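Local structure of aldo-keto reductase 1 (Coptotermes gestroi, 5KET) at residues Pro240-Phe245 with Arg319-Gln324; Tyr200-Glu205 with Ser310-Ala315. The protein binds NADP and probably catalyses the reversible, NADP-dependent reduction of carbonyl compounds, as other aldo-keto reductases do. All coordinates share one frame; numbering follows the deposited sequence.

Contact 1. Residues Pro240-Phe245 with Arg319-Gln324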
loop_
_atom_site.group_PDB
_atom_site.type_symbol
_atom_site.label_atom_id
_atom_site.label_comp_id
_atom_site.label_asym_id
_atom_site.label_seq_id
_atom_site.Cartn_x
_atom_site.Cartn_y
_atom_site.Cartn_z
ATOM N N PRO A 240 -16.732 -7.067 7.436
ATOM C CA PRO A 240 -16.226 -7.732 8.647
ATOM C C PRO A 240 -16.560 -6.926 9.887
ATOM O O PRO A 240 -16.833 -5.727 9.830
ATOM C CB PRO A 240 -14.708 -7.794 8.444
ATOM C CG PRO A 240 -14.434 -7.273 7.100
ATOM C CD PRO A 240 -15.688 -6.838 6.433
ATOM N N GLU A 241 -16.524 -7.598 11.035
ATOM C CA GLU A 241 -16.789 -6.878 12.267
ATOM C C GLU A 241 -15.625 -5.988 12.675
ATOM O O GLU A 241 -15.847 -4.976 13.351
ATOM C CB GLU A 241 -17.156 -7.858 13.384
ATOM C CG GLU A 241 -18.313 -8.779 13.011
ATOM C CD GLU A 241 -19.687 -8.161 13.266
ATOM O OE1 GLU A 241 -19.840 -7.379 14.232
ATOM O OE2 GLU A 241 -20.610 -8.448 12.472
ATOM N N SER A 242 -14.395 -6.298 12.255
ATOM C CA SER A 242 -13.278 -5.400 12.521
ATOM C C SER A 242 -13.412 -4.086 11.768
ATOM O O SER A 242 -12.774 -3.097 12.149
ATOM C CB SER A 242 -11.958 -6.071 12.154
ATOM O OG SER A 242 -11.939 -6.435 10.786
ATOM N N ALA A 243 -14.210 -4.056 10.700
ATOM C CA ALA A 243 -14.479 -2.818 9.981
ATOM C C ALA A 243 -15.453 -1.920 10.724
ATOM O O ALA A 243 -15.677 -0.783 10.293
ATOM C CB ALA A 243 -15.020 -3.125 8.581
ATOM N N LYS A 244 -16.043 -2.411 11.815
ATOM C CA LYS A 244 -16.932 -1.635 12.671
ATOM C C LYS A 244 -16.193 -0.987 13.836
ATOM O O LYS A 244 -16.780 -0.803 14.908
ATOM C CB LYS A 244 -18.062 -2.527 13.194
ATOM C CG LYS A 244 -18.958 -3.147 12.121
ATOM C CD LYS A 244 -19.990 -4.089 12.741
ATOM C CE LYS A 244 -21.140 -4.402 11.784
ATOM N NZ LYS A 244 -20.681 -5.029 10.515
ATOM N N PHE A 245 -14.913 -0.655 13.663
ATOM C CA PHE A 245 -14.094 -0.071 14.723
ATOM C C PHE A 245 -13.351 1.131 14.178
ATOM O O PHE A 245 -12.498 0.980 13.300
ATOM C CB PHE A 245 -13.093 -1.080 15.277
ATOM C CG PHE A 245 -13.704 -2.107 16.154
ATOM C CD1 PHE A 245 -14.238 -3.260 15.614
ATOM C CD2 PHE A 245 -13.756 -1.919 17.523
ATOM C CE1 PHE A 245 -14.809 -4.217 16.421
ATOM C CE2 PHE A 245 -14.326 -2.871 18.336
ATOM C CZ PHE A 245 -14.855 -4.024 17.783
ATOM N N ARG A 319 -9.451 -5.615 8.481
ATOM C CA ARG A 319 -10.600 -5.301 7.648
ATOM C C ARG A 319 -10.358 -5.650 6.200
ATOM O O ARG A 319 -11.307 -5.982 5.484
ATOM C CB ARG A 319 -10.924 -3.816 7.719
ATOM C CG ARG A 319 -10.666 -3.282 9.060
ATOM C CD ARG A 319 -10.153 -1.851 9.054
ATOM N NE ARG A 319 -10.451 -1.273 10.379
ATOM C CZ ARG A 319 -11.500 -0.504 10.641
ATOM N NH1 ARG A 319 -12.382 -0.204 9.691
ATOM N NH2 ARG A 319 -11.703 -0.054 11.838
ATOM N N PHE A 320 -9.109 -5.542 5.748
ATOM C CA PHE A 320 -8.738 -5.955 4.396
ATOM C C PHE A 320 -8.395 -7.443 4.415
ATOM O O PHE A 320 -7.253 -7.868 4.226
ATOM C CB PHE A 320 -7.587 -5.108 3.874
ATOM C CG PHE A 320 -7.952 -3.672 3.645
ATOM C CD1 PHE A 320 -8.073 -2.786 4.714
ATOM C CD2 PHE A 320 -8.185 -3.207 2.362
ATOM C CE1 PHE A 320 -8.419 -1.466 4.496
ATOM C CE2 PHE A 320 -8.523 -1.899 2.139
ATOM C CZ PHE A 320 -8.639 -1.021 3.206
ATOM N N ARG A 321 -9.425 -8.239 4.689
ATOM C CA ARG A 321 -9.276 -9.679 4.638
ATOM C C ARG A 321 -9.308 -10.148 3.192
ATOM O O ARG A 321 -9.624 -9.395 2.267
ATOM C CB ARG A 321 -10.376 -10.375 5.441
ATOM C CG ARG A 321 -10.662 -9.744 6.782
ATOM C CD ARG A 321 -11.505 -10.658 7.657
ATOM N NE ARG A 321 -10.680 -11.574 8.444
ATOM C CZ ARG A 321 -10.156 -11.278 9.635
ATOM N NH1 ARG A 321 -10.367 -10.082 10.185
ATOM N NH2 ARG A 321 -9.416 -12.178 10.277
ATOM N N MET A 322 -8.981 -11.422 3.007
ATOM C CA MET A 322 -8.937 -12.051 1.694
ATOM C C MET A 322 -9.708 -13.367 1.797
ATOM O O MET A 322 -9.137 -14.457 1.727
ATOM C CB MET A 322 -7.493 -12.263 1.239
ATOM C CG MET A 322 -7.232 -11.935 -0.216
ATOM S SD MET A 322 -5.511 -12.225 -0.668
ATOM C CE MET A 322 -4.704 -11.041 0.395
ATOM N N ASP A 323 -11.024 -13.255 1.993
ATOM C CA ASP A 323 -11.855 -14.441 2.143
ATOM C C ASP A 323 -13.179 -14.300 1.404
ATOM O O ASP A 323 -14.157 -14.957 1.783
ATOM C CB ASP A 323 -12.121 -14.738 3.620
ATOM C CG ASP A 323 -12.694 -13.535 4.369
ATOM O OD1 ASP A 323 -13.043 -12.521 3.721
ATOM O OD2 ASP A 323 -12.797 -13.608 5.613
ATOM N N GLN A 324 -13.235 -13.461 0.367
ATOM C CA GLN A 324 -14.496 -13.227 -0.331
ATOM C C GLN A 324 -15.018 -14.498 -0.995
ATOM O O GLN A 324 -16.220 -14.786 -0.940
ATOM C CB GLN A 324 -14.321 -12.109 -1.359
#
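R319 lies against S242 and A243, joining two loops at the cofactor end of the aldo-keto reductase TIM barrel: the loop between helices 228-234 and 251-260, in the connection after strand 216-220, and the C-terminal tail. CB of R319 starts beside the S242 hydroxyl, which is itself hydrogen-bonded to the carbonyl of R318. CG, anti to the carbonyl carbon (chi1 -35°), rests 3.7 Å from S242 O. The bend at chi2 (145°) then carries the chain along the 242-243 backbone. Here the guanidinium lies flat against the turn rather than meeting it end-on: S242 O sits 3.1 Å above its plane, toward the rim, and 3.4 Å from R319 NE, at an angle too poor for a hydrogen bond. NH1 of R319 reaches A243 CA, again at 3.4 Å. At the far corner NH2 points toward the carbonyl of F245, although the modelled position is doubtful. The tail backbone is held separately, the N-H groups of R319 and F320 both donating to the E196 carboxylate, while F320, whose CB points away from the 240-245 loop, touches NADP. At the other end, P240 CG packs 3.7 Å from R319 O, and P240 CB lies 4.4 Å from R321 CD.

Contact 2. Residues Tyr200-Glu205 with Ser310-Ala315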
loop_
_atom_site.group_PDB
_atom_site.type_symbol
_atom_site.label_atom_id
_atom_site.label_comp_id
_atom_site.label_asym_id
_atom_site.label_seq_id
_atom_site.Cartn_x
_atom_site.Cartn_y
_atom_site.Cartn_z
ATOM N N TYR A 200 -5.139 -0.287 15.508
ATOM C CA TYR A 200 -5.967 -1.461 15.762
ATOM C C TYR A 200 -5.367 -2.746 15.200
ATOM O O TYR A 200 -5.837 -3.832 15.551
ATOM C CB TYR A 200 -7.373 -1.258 15.185
ATOM C CG TYR A 200 -8.230 -0.305 15.989
ATOM C CD1 TYR A 200 -7.834 0.106 17.258
ATOM C CD2 TYR A 200 -9.438 0.174 15.485
ATOM C CE1 TYR A 200 -8.615 0.978 18.005
ATOM C CE2 TYR A 200 -10.224 1.036 16.223
ATOM C CZ TYR A 200 -9.806 1.438 17.479
ATOM O OH TYR A 200 -10.582 2.299 18.211
ATOM N N PHE A 201 -4.331 -2.638 14.357
ATOM C CA PHE A 201 -3.698 -3.723 13.623
ATOM C C PHE A 201 -2.228 -3.336 13.422
ATOM O O PHE A 201 -1.754 -3.054 12.320
ATOM C CB PHE A 201 -4.416 -3.965 12.294
ATOM C CG PHE A 201 -4.107 -5.287 11.657
ATOM C CD1 PHE A 201 -4.316 -6.473 12.341
ATOM C CD2 PHE A 201 -3.625 -5.344 10.361
ATOM C CE1 PHE A 201 -4.034 -7.682 11.749
ATOM C CE2 PHE A 201 -3.345 -6.548 9.766
ATOM C CZ PHE A 201 -3.546 -7.719 10.464
ATOM N N GLN A 202 -1.469 -3.313 14.521
ATOM C CA GLN A 202 -0.125 -2.741 14.493
ATOM C C GLN A 202 0.914 -3.644 13.832
ATOM O O GLN A 202 1.997 -3.155 13.483
ATOM C CB GLN A 202 0.323 -2.398 15.914
ATOM C CG GLN A 202 -0.464 -1.268 16.529
ATOM C CD GLN A 202 -0.227 -1.114 18.012
ATOM O OE1 GLN A 202 -1.095 -0.633 18.740
ATOM N NE2 GLN A 202 0.941 -1.526 18.473
ATOM N N GLN A 203 0.621 -4.935 13.658
ATOM C CA GLN A 203 1.512 -5.866 12.969
ATOM C C GLN A 203 2.896 -5.868 13.608
ATOM O O GLN A 203 3.917 -5.894 12.919
ATOM C CB GLN A 203 1.604 -5.557 11.466
ATOM C CG GLN A 203 0.292 -5.690 10.711
ATOM C CD GLN A 203 0.218 -6.946 9.860
ATOM O OE1 GLN A 203 0.550 -8.044 10.320
ATOM N NE2 GLN A 203 -0.252 -6.797 8.619
ATOM N N ARG A 204 2.919 -5.836 14.947
ATOM C CA ARG A 204 4.182 -5.875 15.681
ATOM C C ARG A 204 5.094 -6.968 15.152
ATOM O O ARG A 204 6.271 -6.729 14.857
ATOM C CB ARG A 204 3.928 -6.098 17.176
ATOM C CG ARG A 204 2.689 -5.462 17.716
ATOM C CD ARG A 204 2.826 -3.980 17.697
ATOM N NE ARG A 204 4.179 -3.588 18.007
ATOM C CZ ARG A 204 4.540 -2.348 18.270
ATOM N NH1 ARG A 204 3.647 -1.372 18.263
ATOM N NH2 ARG A 204 5.804 -2.077 18.536
ATOM N N GLU A 205 4.547 -8.177 15.006
ATOM C CA GLU A 205 5.364 -9.332 14.658
ATOM C C GLU A 205 5.900 -9.231 13.235
ATOM O O GLU A 205 7.069 -9.542 12.982
ATOM C CB GLU A 205 4.550 -10.606 14.840
ATOM C CG GLU A 205 4.298 -10.937 16.282
ATOM C CD GLU A 205 3.581 -12.257 16.457
ATOM O OE1 GLU A 205 2.530 -12.464 15.806
ATOM O OE2 GLU A 205 4.091 -13.099 17.226
ATOM N N SER A 310 -1.694 -0.422 23.556
ATOM C CA SER A 310 -2.766 -1.218 24.144
ATOM C C SER A 310 -3.954 -1.347 23.204
ATOM O O SER A 310 -4.712 -2.322 23.289
ATOM C CB SER A 310 -3.212 -0.616 25.476
ATOM O OG SER A 310 -2.278 -0.898 26.505
ATOM N N LEU A 311 -4.127 -0.389 22.298
ATOM C CA LEU A 311 -5.289 -0.401 21.425
ATOM C C LEU A 311 -5.240 -1.526 20.406
ATOM O O LEU A 311 -6.281 -1.865 19.832
ATOM C CB LEU A 311 -5.398 0.938 20.706
ATOM C CG LEU A 311 -5.748 2.120 21.606
ATOM C CD1 LEU A 311 -5.796 3.372 20.754
ATOM C CD2 LEU A 311 -7.040 1.843 22.360
ATOM N N ASP A 312 -4.065 -2.113 20.187
ATOM C CA ASP A 312 -3.872 -3.094 19.121
ATOM C C ASP A 312 -4.761 -4.314 19.326
ATOM O O ASP A 312 -4.813 -4.885 20.420
ATOM C CB ASP A 312 -2.396 -3.499 19.064
ATOM C CG ASP A 312 -2.094 -4.545 17.995
ATOM O OD1 ASP A 312 -2.929 -4.753 17.085
ATOM O OD2 ASP A 312 -0.995 -5.150 18.063
ATOM N N LYS A 313 -5.474 -4.698 18.268
ATOM C CA LYS A 313 -6.341 -5.867 18.276
ATOM C C LYS A 313 -5.701 -7.085 17.621
ATOM O O LYS A 313 -6.338 -8.142 17.565
ATOM C CB LYS A 313 -7.665 -5.545 17.573
ATOM C CG LYS A 313 -8.534 -4.545 18.327
ATOM C CD LYS A 313 -9.754 -4.131 17.514
ATOM C CE LYS A 313 -10.834 -3.550 18.419
ATOM N NZ LYS A 313 -10.302 -2.464 19.286
ATOM N N ARG A 314 -4.455 -6.959 17.147
ATOM C CA ARG A 314 -3.745 -7.997 16.407
ATOM C C ARG A 314 -4.646 -8.700 15.402
ATOM O O ARG A 314 -5.443 -8.040 14.733
ATOM C CB ARG A 314 -3.119 -8.994 17.367
ATOM C CG ARG A 314 -2.596 -8.347 18.613
ATOM C CD ARG A 314 -2.102 -9.382 19.590
ATOM N NE ARG A 314 -3.216 -10.027 20.298
ATOM C CZ ARG A 314 -3.897 -9.481 21.294
ATOM N NH1 ARG A 314 -3.600 -8.263 21.722
ATOM N NH2 ARG A 314 -4.883 -10.139 21.862
ATOM N N ALA A 315 -4.537 -10.023 15.296
ATOM C CA ALA A 315 -5.345 -10.763 14.333
ATOM C C ALA A 315 -6.819 -10.413 14.481
ATOM O O ALA A 315 -7.386 -10.477 15.577
ATOM C CB ALA A 315 -5.135 -12.264 14.507
#
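K313 N donates to Y200 O over 2.9 Å at 152°. Next to this bond, D312 OD1 takes two backbone N-H groups, one from each segment: R314 N at 2.7 Å, which closes an Asx turn, and Q202 N through a weak but nearly straight bond of 3.3 Å. The D312 carboxylate reaches Q202 because chi1 (179°) sets CG opposite the backbone N. Replacing D312 by an alanine is likely to leave both R314 N and Q202 N without their shared acceptor, undoing the Asx turn. In the barrel topology this ties the connection between strand 192-196 and helix 204-212, with Q203 at the N-cap, to the chain leaving helix 302-310. Farther out, K313 runs alongside Y200 and places NZ over one ring face, a cation-pi contact with NZ 4.2 Å from the Y200 ring centroid and 16° off the normal. The Y200 hydroxyl is hydrogen-bonded to the D250 carboxylate, and Y200 CE1 packs 4.2 Å from L311 CB. R204 CG and CD pass D312 OD2, while the R204 guanidinium forms a salt bridge with D309. The F201 ring turns its edge to R314 O and to A315 CA.

How the contacts relate
Both contacts tether the chain that follows helix 302-310 to connections that follow successive barrel strands: 192-196 for contact 2 and 216-220 for contact 1, where the segment comes only after helix 228-234. Each is partly buried, with a few covered residues grading into exposed ones, and neither belongs to the barrel interior. Contact 1 comes nearer the cofactor, since F320 touches NADP, and it relies on one long arginine lying over backbone. Contact 2 buries more surface and depends on directed backbone hydrogen bonds, a carboxylate and a cation-pi pair. They adjoin directly: F245 CB packs 3.7 Å from Y200 CE2, and the F245 ring meets the K313 side chain, joining three of the four segments.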